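Local coordinates for selenium-binding protein (Sulfolobus tokodaii, PDB 2ECE) that is of unknown function but may bind selenium, as a beta-propeller member of the selenium-binding protein family, at residues K59-V64 with N116-K121; P383-I388 with S444-L449; K415-K420 with E434-F439. All coordinates share one frame; numbering follows the deposited sequence.

The chain forms a seven-bladed beta-propeller, and all three contacts lie on or beside the blade combining 27-65 with 443-449, interaction 1 toward the second blade, 2 and 3 toward the last. Interaction 1 first closes a loop of 51 residues between strand 60-65 at the rim of one blade and the approach to strand 121-126 of the next. Interaction 2 opens later, at 383-388, and closes at 444-449, with interaction 3, a hairpin of the last blade, nested inside its loop; none cross. Strand 443-449 completes that blade, as in propellers sealed by their C terminus. Ile60 packs on Val437 and Phe439, linking interactions 1 and 3, while Ser444 OG probably hydrogen-bonds Trp417 O, linking 2 and 3.

Interaction 1: residues K59-V64 with N116-K121; sequences KIVHKV and NPREPK
His62 and Glu119 pass with their CA atoms 6.2 Å apart, strand 60-64 running beside an irregular segment that enters through a type I turn from Asn116 to Glu119 and shares no direct hydrogen bond with it. The His62 ring carries the contact. Its CG stands anti to the backbone N (chi1 -173°), which swings the imidazole out over the incoming segment. Glu119 CG lies against one ring face, 3.6 Å from the His62 centroid and 18° off the normal, a CH-pi contact. The Glu119 carboxylate continues past the ring, its plane 32° from that of the imidazole. At the root of the side chain, His62 CB sits 3.3 Å from Arg118 O. At the ring edge, in plane, a water lies 2.9 Å from His62 NE2 and donates a short bond of 2.6 Å to Pro120 O. With an alanine here, Glu119 CG would probably lose the surface it rests on, and the water on Pro120 O its tie to the strand. On the same strand, Val64 CG2 meets Pro120 CB at 4.1 Å, and Ile111 of strand 108-112 touches both residues. Arg118, bent at chi3, reaches away from the turn to Val61, whose CG1 is 3.5 Å from Arg118 NH2, with CG2 over a face of the guanidinium. NH1 forms a salt bridge with Asp49 and NH2 a hydrogen bond with Thr56 OG1. Adjacent blades are thus joined by aliphatic and ring surfaces, a water bridging His62 NE2 and Pro120 O, and direct polar bonds from Arg118.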
loop_
_atom_site.group_PDB
_atom_site.type_symbol
_atom_site.label_atom_id
_atom_site.label_comp_id
_atom_site.label_asym_id
_atom_site.label_seq_id
_atom_site.Cartn_x
_atom_site.Cartn_y
_atom_site.Cartn_z
ATOM N N LYS A 59 7.747 -12.946 16.654
ATOM C CA LYS A 59 8.555 -13.941 15.961
ATOM C C LYS A 59 7.919 -14.354 14.645
ATOM O O LYS A 59 6.698 -14.352 14.516
ATOM C CB LYS A 59 8.689 -15.209 16.795
ATOM C CG LYS A 59 9.751 -15.230 17.871
ATOM C CD LYS A 59 9.779 -16.639 18.444
ATOM C CE LYS A 59 10.958 -16.903 19.353
ATOM N NZ LYS A 59 10.853 -18.289 19.884
ATOM N N ILE A 60 8.749 -14.719 13.672
ATOM C CA ILE A 60 8.233 -15.210 12.403
ATOM C C ILE A 60 7.980 -16.671 12.741
ATOM O O ILE A 60 8.917 -17.408 13.051
ATOM C CB ILE A 60 9.285 -15.145 11.293
ATOM C CG1 ILE A 60 9.622 -13.688 10.977
ATOM C CG2 ILE A 60 8.772 -15.875 10.063
ATOM C CD1 ILE A 60 10.871 -13.517 10.127
ATOM N N VAL A 61 6.727 -17.100 12.703
ATOM C CA VAL A 61 6.424 -18.475 13.054
ATOM C C VAL A 61 6.292 -19.397 11.851
ATOM O O VAL A 61 6.223 -20.616 12.005
ATOM C CB VAL A 61 5.150 -18.536 13.907
ATOM C CG1 VAL A 61 5.364 -17.753 15.192
ATOM C CG2 VAL A 61 3.978 -17.966 13.130
ATOM N N HIS A 62 6.275 -18.811 10.656
ATOM C CA HIS A 62 6.162 -19.588 9.427
ATOM C C HIS A 62 6.442 -18.707 8.215
ATOM O O HIS A 62 6.214 -17.498 8.239
ATOM C CB HIS A 62 4.759 -20.194 9.296
ATOM C CG HIS A 62 4.608 -21.140 8.142
ATOM N ND1 HIS A 62 5.218 -22.375 8.105
ATOM C CD2 HIS A 62 3.921 -21.027 6.978
ATOM C CE1 HIS A 62 4.915 -22.982 6.972
ATOM N NE2 HIS A 62 4.129 -22.187 6.270
ATOM N N LYS A 63 6.946 -19.333 7.159
ATOM C CA LYS A 63 7.247 -18.640 5.920
ATOM C C LYS A 63 6.622 -19.427 4.782
ATOM O O LYS A 63 6.883 -20.619 4.619
ATOM C CB LYS A 63 8.762 -18.536 5.701
ATOM C CG LYS A 63 9.488 -17.591 6.655
ATOM C CD LYS A 63 10.969 -17.493 6.292
ATOM C CE LYS A 63 11.702 -16.487 7.168
ATOM N NZ LYS A 63 13.108 -16.283 6.717
ATOM N N VAL A 64 5.759 -18.771 4.021
ATOM C CA VAL A 64 5.133 -19.426 2.884
ATOM C C VAL A 64 6.078 -19.137 1.725
ATOM O O VAL A 64 5.941 -18.133 1.024
ATOM C CB VAL A 64 3.749 -18.832 2.584
ATOM C CG1 VAL A 64 3.086 -19.608 1.457
ATOM C CG2 VAL A 64 2.886 -18.873 3.846
ATOM N N ASN A 116 -5.520 -23.638 9.540
ATOM C CA ASN A 116 -4.508 -23.119 10.458
ATOM C C ASN A 116 -3.923 -21.799 9.955
ATOM O O ASN A 116 -3.056 -21.789 9.078
ATOM C CB ASN A 116 -3.384 -24.139 10.635
ATOM C CG ASN A 116 -2.405 -23.738 11.726
ATOM O OD1 ASN A 116 -1.416 -24.434 11.974
ATOM N ND2 ASN A 116 -2.680 -22.616 12.392
ATOM N N PRO A 117 -4.371 -20.671 10.527
ATOM C CA PRO A 117 -3.913 -19.328 10.149
ATOM C C PRO A 117 -2.413 -19.131 10.330
ATOM O O PRO A 117 -1.806 -18.295 9.659
ATOM C CB PRO A 117 -4.719 -18.406 11.074
ATOM C CG PRO A 117 -5.898 -19.238 11.480
ATOM C CD PRO A 117 -5.289 -20.596 11.674
ATOM N N ARG A 118 -1.825 -19.893 11.250
ATOM C CA ARG A 118 -0.393 -19.802 11.521
ATOM C C ARG A 118 0.440 -20.508 10.456
ATOM O O ARG A 118 1.658 -20.322 10.392
ATOM C CB ARG A 118 -0.072 -20.390 12.901
ATOM C CG ARG A 118 -0.653 -19.600 14.059
ATOM C CD ARG A 118 -0.466 -20.334 15.387
ATOM N NE ARG A 118 0.922 -20.342 15.847
ATOM C CZ ARG A 118 1.509 -19.338 16.492
ATOM N NH1 ARG A 118 0.837 -18.230 16.762
ATOM N NH2 ARG A 118 2.773 -19.448 16.877
ATOM N N GLU A 119 -0.208 -21.317 9.624
ATOM C CA GLU A 119 0.506 -22.026 8.567
ATOM C C GLU A 119 -0.299 -22.041 7.279
ATOM O O GLU A 119 -0.873 -23.066 6.905
ATOM C CB GLU A 119 0.820 -23.468 8.981
ATOM C CG GLU A 119 1.804 -24.139 8.032
ATOM C CD GLU A 119 2.286 -25.492 8.519
ATOM O OE1 GLU A 119 2.249 -25.739 9.745
ATOM O OE2 GLU A 119 2.721 -26.303 7.673
ATOM N N PRO A 120 -0.350 -20.896 6.580
ATOM C CA PRO A 120 -1.097 -20.788 5.321
ATOM C C PRO A 120 -0.414 -21.649 4.264
ATOM O O PRO A 120 0.786 -21.897 4.356
ATOM C CB PRO A 120 -1.000 -19.297 4.984
ATOM C CG PRO A 120 -0.664 -18.639 6.317
ATOM C CD PRO A 120 0.288 -19.614 6.922
ATOM N N LYS A 121 -1.173 -22.099 3.270
ATOM C CA LYS A 121 -0.612 -22.923 2.201
ATOM C C LYS A 121 -1.065 -22.436 0.830
ATOM O O LYS A 121 -2.217 -22.052 0.657
ATOM C CB LYS A 121 -1.038 -24.387 2.377
ATOM C CG LYS A 121 -0.382 -25.114 3.551
ATOM C CD LYS A 121 -0.936 -26.527 3.690
ATOM C CE LYS A 121 -0.238 -27.325 4.785
ATOM N NZ LYS A 121 1.171 -27.675 4.444
HETATM O O HOH W 1 3.046 -23.068 3.725
#

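Interaction 2: residues P383-I388 with S444-L449; sequences PQMLEI and SHQVRL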
loop_
_atom_site.group_PDB
_atom_site.type_symbol
_atom_site.label_atom_id
_atom_site.label_comp_id
_atom_site.label_asym_id
_atom_site.label_seq_id
_atom_site.Cartn_x
_atom_site.Cartn_y
_atom_site.Cartn_z
ATOM N N PRO A 383 11.041 4.193 6.978
ATOM C CA PRO A 383 9.641 3.750 6.969
ATOM C C PRO A 383 9.076 3.838 5.552
ATOM O O PRO A 383 9.376 4.776 4.814
ATOM C CB PRO A 383 8.958 4.740 7.900
ATOM C CG PRO A 383 10.052 5.132 8.851
ATOM C CD PRO A 383 11.229 5.308 7.925
ATOM N N GLN A 384 8.383 2.790 5.131
ATOM C CA GLN A 384 7.748 2.791 3.822
ATOM C C GLN A 384 6.269 2.419 3.999
ATOM O O GLN A 384 5.425 3.284 4.240
ATOM C CB GLN A 384 8.485 1.816 2.909
ATOM C CG GLN A 384 8.397 2.116 1.428
ATOM C CD GLN A 384 6.983 1.985 0.886
ATOM O OE1 GLN A 384 6.181 2.915 0.977
ATOM N NE2 GLN A 384 6.670 0.819 0.331
ATOM N N MET A 385 5.964 1.130 3.920
ATOM C CA MET A 385 4.585 0.693 4.089
ATOM C C MET A 385 4.180 0.763 5.552
ATOM O O MET A 385 4.987 0.512 6.447
ATOM C CB MET A 385 4.375 -0.737 3.582
ATOM C CG MET A 385 4.266 -0.860 2.074
ATOM S SD MET A 385 3.189 0.369 1.315
ATOM C CE MET A 385 1.555 -0.210 1.824
ATOM N N LEU A 386 2.919 1.114 5.779
ATOM C CA LEU A 386 2.366 1.218 7.123
ATOM C C LEU A 386 1.057 0.451 7.169
ATOM O O LEU A 386 0.403 0.257 6.138
ATOM C CB LEU A 386 2.039 2.679 7.468
ATOM C CG LEU A 386 3.092 3.777 7.347
ATOM C CD1 LEU A 386 2.434 5.145 7.502
ATOM C CD2 LEU A 386 4.157 3.570 8.414
ATOM N N GLU A 387 0.676 0.002 8.355
ATOM C CA GLU A 387 -0.616 -0.649 8.509
ATOM C C GLU A 387 -1.081 -0.406 9.934
ATOM O O GLU A 387 -0.283 -0.448 10.868
ATOM C CB GLU A 387 -0.558 -2.137 8.203
ATOM C CG GLU A 387 -1.960 -2.681 7.958
ATOM C CD GLU A 387 -2.791 -1.721 7.120
ATOM O OE1 GLU A 387 -2.630 -1.715 5.881
ATOM O OE2 GLU A 387 -3.592 -0.948 7.705
ATOM N N ILE A 388 -2.370 -0.133 10.093
ATOM C CA ILE A 388 -2.927 0.180 11.402
ATOM C C ILE A 388 -3.942 -0.844 11.880
ATOM O O ILE A 388 -4.781 -1.309 11.108
ATOM C CB ILE A 388 -3.647 1.542 11.372
ATOM C CG1 ILE A 388 -2.824 2.558 10.578
ATOM C CG2 ILE A 388 -3.881 2.035 12.794
ATOM C CD1 ILE A 388 -3.637 3.770 10.102
ATOM N N SER A 444 11.057 -6.355 3.496
ATOM C CA SER A 444 9.633 -6.434 3.823
ATOM C C SER A 444 8.784 -5.332 3.198
ATOM O O SER A 444 9.227 -4.192 3.061
ATOM C CB SER A 444 9.460 -6.430 5.345
ATOM O OG SER A 444 10.166 -5.345 5.935
ATOM N N HIS A 445 7.558 -5.683 2.809
ATOM C CA HIS A 445 6.667 -4.704 2.203
ATOM C C HIS A 445 5.300 -4.630 2.900
ATOM O O HIS A 445 5.221 -4.369 4.104
ATOM C CB HIS A 445 6.488 -4.991 0.704
ATOM C CG HIS A 445 6.182 -3.767 -0.105
ATOM N ND1 HIS A 445 7.167 -3.002 -0.694
ATOM C CD2 HIS A 445 5.015 -3.124 -0.346
ATOM C CE1 HIS A 445 6.622 -1.941 -1.260
ATOM N NE2 HIS A 445 5.317 -1.989 -1.063
ATOM N N GLN A 446 4.222 -4.872 2.165
ATOM C CA GLN A 446 2.896 -4.746 2.774
ATOM C C GLN A 446 2.578 -5.722 3.894
ATOM O O GLN A 446 3.001 -6.876 3.884
ATOM C CB GLN A 446 1.798 -4.822 1.714
ATOM C CG GLN A 446 0.428 -4.413 2.263
ATOM C CD GLN A 446 -0.531 -4.007 1.175
ATOM O OE1 GLN A 446 -0.754 -4.753 0.215
ATOM N NE2 GLN A 446 -1.113 -2.822 1.313
ATOM N N VAL A 447 1.820 -5.232 4.866
ATOM C CA VAL A 447 1.415 -6.025 6.016
ATOM C C VAL A 447 -0.104 -6.149 6.050
ATOM O O VAL A 447 -0.813 -5.167 5.855
ATOM C CB VAL A 447 1.895 -5.354 7.333
ATOM C CG1 VAL A 447 1.334 -6.085 8.544
ATOM C CG2 VAL A 447 3.416 -5.355 7.384
ATOM N N ARG A 448 -0.599 -7.362 6.276
ATOM C CA ARG A 448 -2.036 -7.588 6.389
ATOM C C ARG A 448 -2.268 -8.268 7.730
ATOM O O ARG A 448 -1.721 -9.339 7.995
ATOM C CB ARG A 448 -2.574 -8.474 5.251
ATOM C CG ARG A 448 -3.413 -7.703 4.216
ATOM C CD ARG A 448 -2.531 -6.844 3.305
ATOM N NE ARG A 448 -3.271 -5.835 2.543
ATOM C CZ ARG A 448 -3.705 -4.683 3.044
ATOM N NH1 ARG A 448 -3.480 -4.381 4.317
ATOM N NH2 ARG A 448 -4.356 -3.825 2.271
ATOM N N LEU A 449 -3.075 -7.641 8.577
ATOM C CA LEU A 449 -3.355 -8.194 9.896
ATOM C C LEU A 449 -4.521 -9.181 9.860
ATOM O O LEU A 449 -5.533 -8.939 9.198
ATOM C CB LEU A 449 -3.662 -7.058 10.875
ATOM C CG LEU A 449 -2.619 -5.934 10.936
ATOM C CD1 LEU A 449 -3.113 -4.821 11.861
ATOM C CD2 LEU A 449 -1.283 -6.496 11.424
HETATM O O HOH W 2 4.503 0.554 -2.068
HETATM O O HOH W 3 1.568 -2.359 5.131
#
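Glu387 and Arg448 form the charged link between two strands that run nearly parallel, 10° apart, with axes 6.7 Å from each other. Arg448 NH1 lies 3.2 Å from Glu387 OE1, a salt bridge whose hydrogen bond is weak and bent (131°). Each partner is shared: Glu387 OE1 also meets Ser455 OG, while Arg448 NH1 bonds Val447 O at 3.2 Å and forms a salt bridge with Asp453. Arg448 NE is taken by Phe76 O and NH2 by Ser455, so the buried guanidinium is gripped from several directions, with Gln446 NE2 over one of its faces. A bend at chi2 turns the Glu387 carboxylate back on its own strand, where Ile388 N reaches OE2 at 2.8 Å from above the carboxylate plane. Water fills in where the backbones stand too far apart to pair: one accepts from Val447 N at 2.9 Å and donates weakly to Leu386 O. A second takes a hydrogen bond from Gln384 NE2 at 3.2 Å and lies 2.9 Å from His445 NE2, in the plane of that ring. Gln384 OE1 turns to Thr324, and Gln446 OE1 to Phe76 N. Between these polar pairs Met385 wedges in, its CG 3.4 Å from His445 CD2 and its CE against Gln446 NE2. Near the propeller axis, the innermost strands of the last and first blades thus lie side by side: 386-388 pairs with 394-398 and packs on 334-339 through Leu386, while Val447 rests on Ala28 and Val30 of strand 27-33.

Interaction 3: residues K415-K420 with E434-F439; sequences KGWMVK and EFFVDF
Met418 and Val437 face each other as a hydrogen-bonded pair in an antiparallel hairpin whose strands run at 171°. Met418 N donates to Val437 O at 2.9 Å, and Val437 N returns a bond to Met418 O at 3.2 Å, in the carbonyl plane. Beyond the strand end, Phe439 N reaches Gly416 O at 2.8 Å from above the carbonyl plane. The Met418 side chain leaves with CG anti to the backbone N (chi1 176°) and lies alongside Val437, pointing the same way. Its CB meets the edge of the Phe439 ring, 3.8 Å from CE2. Met418 CG passes Phe435 CE1 at 4.1 Å, and SD touches Val447 CG2 of strand 443-449. A bend at chi3 brings Met418 CE in plane to the Phe435 rim, 4.0 Å from CZ, and equally close to Val437 CG2. The other face of the sheet carries Trp417, Val419 and Phe436: Trp417 CB lies 3.6 Å from Phe436 CZ, and Phe436 stacks on His377. Backbone bonds thus set the register of the last blade's outer strands; largely apolar side chains line both faces, the Met418 side packing on the first blade, with exposed Asp438 bordering the other.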
loop_
_atom_site.group_PDB
_atom_site.type_symbol
_atom_site.label_atom_id
_atom_site.label_comp_id
_atom_site.label_asym_id
_atom_site.label_seq_id
_atom_site.Cartn_x
_atom_site.Cartn_y
_atom_site.Cartn_z
ATOM N N LYS A 415 17.925 -4.029 4.222
ATOM C CA LYS A 415 17.539 -5.293 4.831
ATOM C C LYS A 415 16.223 -5.048 5.557
ATOM O O LYS A 415 16.064 -4.047 6.267
ATOM C CB LYS A 415 18.630 -5.766 5.792
ATOM C CG LYS A 415 19.920 -6.144 5.062
ATOM C CD LYS A 415 21.046 -6.476 6.017
ATOM C CE LYS A 415 22.328 -6.769 5.246
ATOM N NZ LYS A 415 23.479 -7.005 6.167
ATOM N N GLY A 416 15.281 -5.966 5.377
ATOM C CA GLY A 416 13.967 -5.803 5.970
ATOM C C GLY A 416 13.780 -5.937 7.466
ATOM O O GLY A 416 14.435 -6.741 8.141
ATOM N N TRP A 417 12.870 -5.116 7.976
ATOM C CA TRP A 417 12.487 -5.137 9.376
ATOM C C TRP A 417 11.023 -4.753 9.484
ATOM O O TRP A 417 10.406 -4.310 8.506
ATOM C CB TRP A 417 13.338 -4.177 10.249
ATOM C CG TRP A 417 13.621 -2.767 9.728
ATOM C CD1 TRP A 417 14.825 -2.302 9.270
ATOM C CD2 TRP A 417 12.725 -1.638 9.697
ATOM N NE1 TRP A 417 14.739 -0.967 8.968
ATOM C CE2 TRP A 417 13.465 -0.531 9.220
ATOM C CE3 TRP A 417 11.374 -1.453 10.032
ATOM C CZ2 TRP A 417 12.902 0.743 9.065
ATOM C CZ3 TRP A 417 10.811 -0.181 9.878
ATOM C CH2 TRP A 417 11.578 0.899 9.400
ATOM N N MET A 418 10.457 -4.969 10.662
ATOM C CA MET A 418 9.086 -4.575 10.919
ATOM C C MET A 418 9.082 -3.989 12.311
ATOM O O MET A 418 9.497 -4.631 13.278
ATOM C CB MET A 418 8.108 -5.741 10.851
ATOM C CG MET A 418 6.701 -5.286 11.230
ATOM S SD MET A 418 5.351 -6.287 10.622
ATOM C CE MET A 418 5.675 -7.778 11.480
ATOM N N VAL A 419 8.635 -2.749 12.388
ATOM C CA VAL A 419 8.586 -2.028 13.640
ATOM C C VAL A 419 7.145 -1.788 14.050
ATOM O O VAL A 419 6.260 -1.656 13.194
ATOM C CB VAL A 419 9.317 -0.678 13.483
ATOM C CG1 VAL A 419 8.837 0.319 14.523
ATOM C CG2 VAL A 419 10.822 -0.896 13.605
ATOM N N LYS A 420 6.908 -1.752 15.359
ATOM C CA LYS A 420 5.574 -1.487 15.866
ATOM C C LYS A 420 5.579 -0.150 16.589
ATOM O O LYS A 420 6.494 0.152 17.359
ATOM C CB LYS A 420 5.094 -2.581 16.822
ATOM C CG LYS A 420 3.708 -2.264 17.382
ATOM C CD LYS A 420 3.014 -3.453 18.043
ATOM C CE LYS A 420 3.441 -3.668 19.487
ATOM N NZ LYS A 420 2.528 -4.633 20.184
ATOM N N GLU A 434 9.925 -3.095 22.762
ATOM C CA GLU A 434 9.975 -4.553 22.789
ATOM C C GLU A 434 9.785 -5.281 21.457
ATOM O O GLU A 434 10.497 -6.247 21.169
ATOM C CB GLU A 434 8.951 -5.083 23.796
ATOM C CG GLU A 434 8.861 -4.260 25.079
ATOM C CD GLU A 434 7.936 -3.059 24.942
ATOM O OE1 GLU A 434 6.700 -3.258 24.881
ATOM O OE2 GLU A 434 8.441 -1.915 24.889
ATOM N N PHE A 435 8.832 -4.827 20.646
ATOM C CA PHE A 435 8.548 -5.478 19.366
ATOM C C PHE A 435 9.543 -5.184 18.243
ATOM O O PHE A 435 9.923 -4.035 18.019
ATOM C CB PHE A 435 7.132 -5.107 18.895
ATOM C CG PHE A 435 6.683 -5.861 17.675
ATOM C CD1 PHE A 435 7.035 -5.428 16.398
ATOM C CD2 PHE A 435 5.937 -7.029 17.806
ATOM C CE1 PHE A 435 6.648 -6.156 15.261
ATOM C CE2 PHE A 435 5.547 -7.764 16.682
ATOM C CZ PHE A 435 5.903 -7.326 15.408
ATOM N N PHE A 436 9.956 -6.234 17.539
ATOM C CA PHE A 436 10.875 -6.080 16.416
ATOM C C PHE A 436 11.072 -7.368 15.642
ATOM O O PHE A 436 11.270 -8.434 16.221
ATOM C CB PHE A 436 12.248 -5.576 16.878
ATOM C CG PHE A 436 13.126 -5.102 15.746
ATOM C CD1 PHE A 436 14.154 -5.898 15.245
ATOM C CD2 PHE A 436 12.898 -3.868 15.162
ATOM C CE1 PHE A 436 14.936 -5.463 14.176
ATOM C CE2 PHE A 436 13.669 -3.421 14.094
ATOM C CZ PHE A 436 14.690 -4.217 13.599
ATOM N N VAL A 437 10.999 -7.256 14.322
ATOM C CA VAL A 437 11.226 -8.389 13.454
ATOM C C VAL A 437 12.315 -7.960 12.488
ATOM O O VAL A 437 12.227 -6.900 11.857
ATOM C CB VAL A 437 9.969 -8.772 12.644
ATOM C CG1 VAL A 437 10.252 -10.013 11.811
ATOM C CG2 VAL A 437 8.800 -9.014 13.583
ATOM N N ASP A 438 13.359 -8.772 12.417
ATOM C CA ASP A 438 14.474 -8.539 11.519
ATOM C C ASP A 438 14.353 -9.672 10.503
ATOM O O ASP A 438 14.419 -10.845 10.860
ATOM C CB ASP A 438 15.787 -8.608 12.309
ATOM C CG ASP A 438 16.955 -9.078 11.471
ATOM O OD1 ASP A 438 17.017 -8.740 10.269
ATOM O OD2 ASP A 438 17.824 -9.780 12.031
ATOM N N PHE A 439 14.148 -9.319 9.241
ATOM C CA PHE A 439 13.970 -10.324 8.199
ATOM C C PHE A 439 15.269 -10.816 7.565
ATOM O O PHE A 439 15.250 -11.462 6.513
ATOM C CB PHE A 439 13.015 -9.774 7.138
ATOM C CG PHE A 439 11.608 -9.569 7.647
ATOM C CD1 PHE A 439 10.740 -10.649 7.790
ATOM C CD2 PHE A 439 11.164 -8.303 8.019
ATOM C CE1 PHE A 439 9.453 -10.472 8.297
ATOM C CE2 PHE A 439 9.878 -8.119 8.526
ATOM C CZ PHE A 439 9.021 -9.206 8.666
HETATM O O HOH W 4 16.840 -5.493 9.286
HETATM O O HOH W 5 9.198 -1.844 17.268
#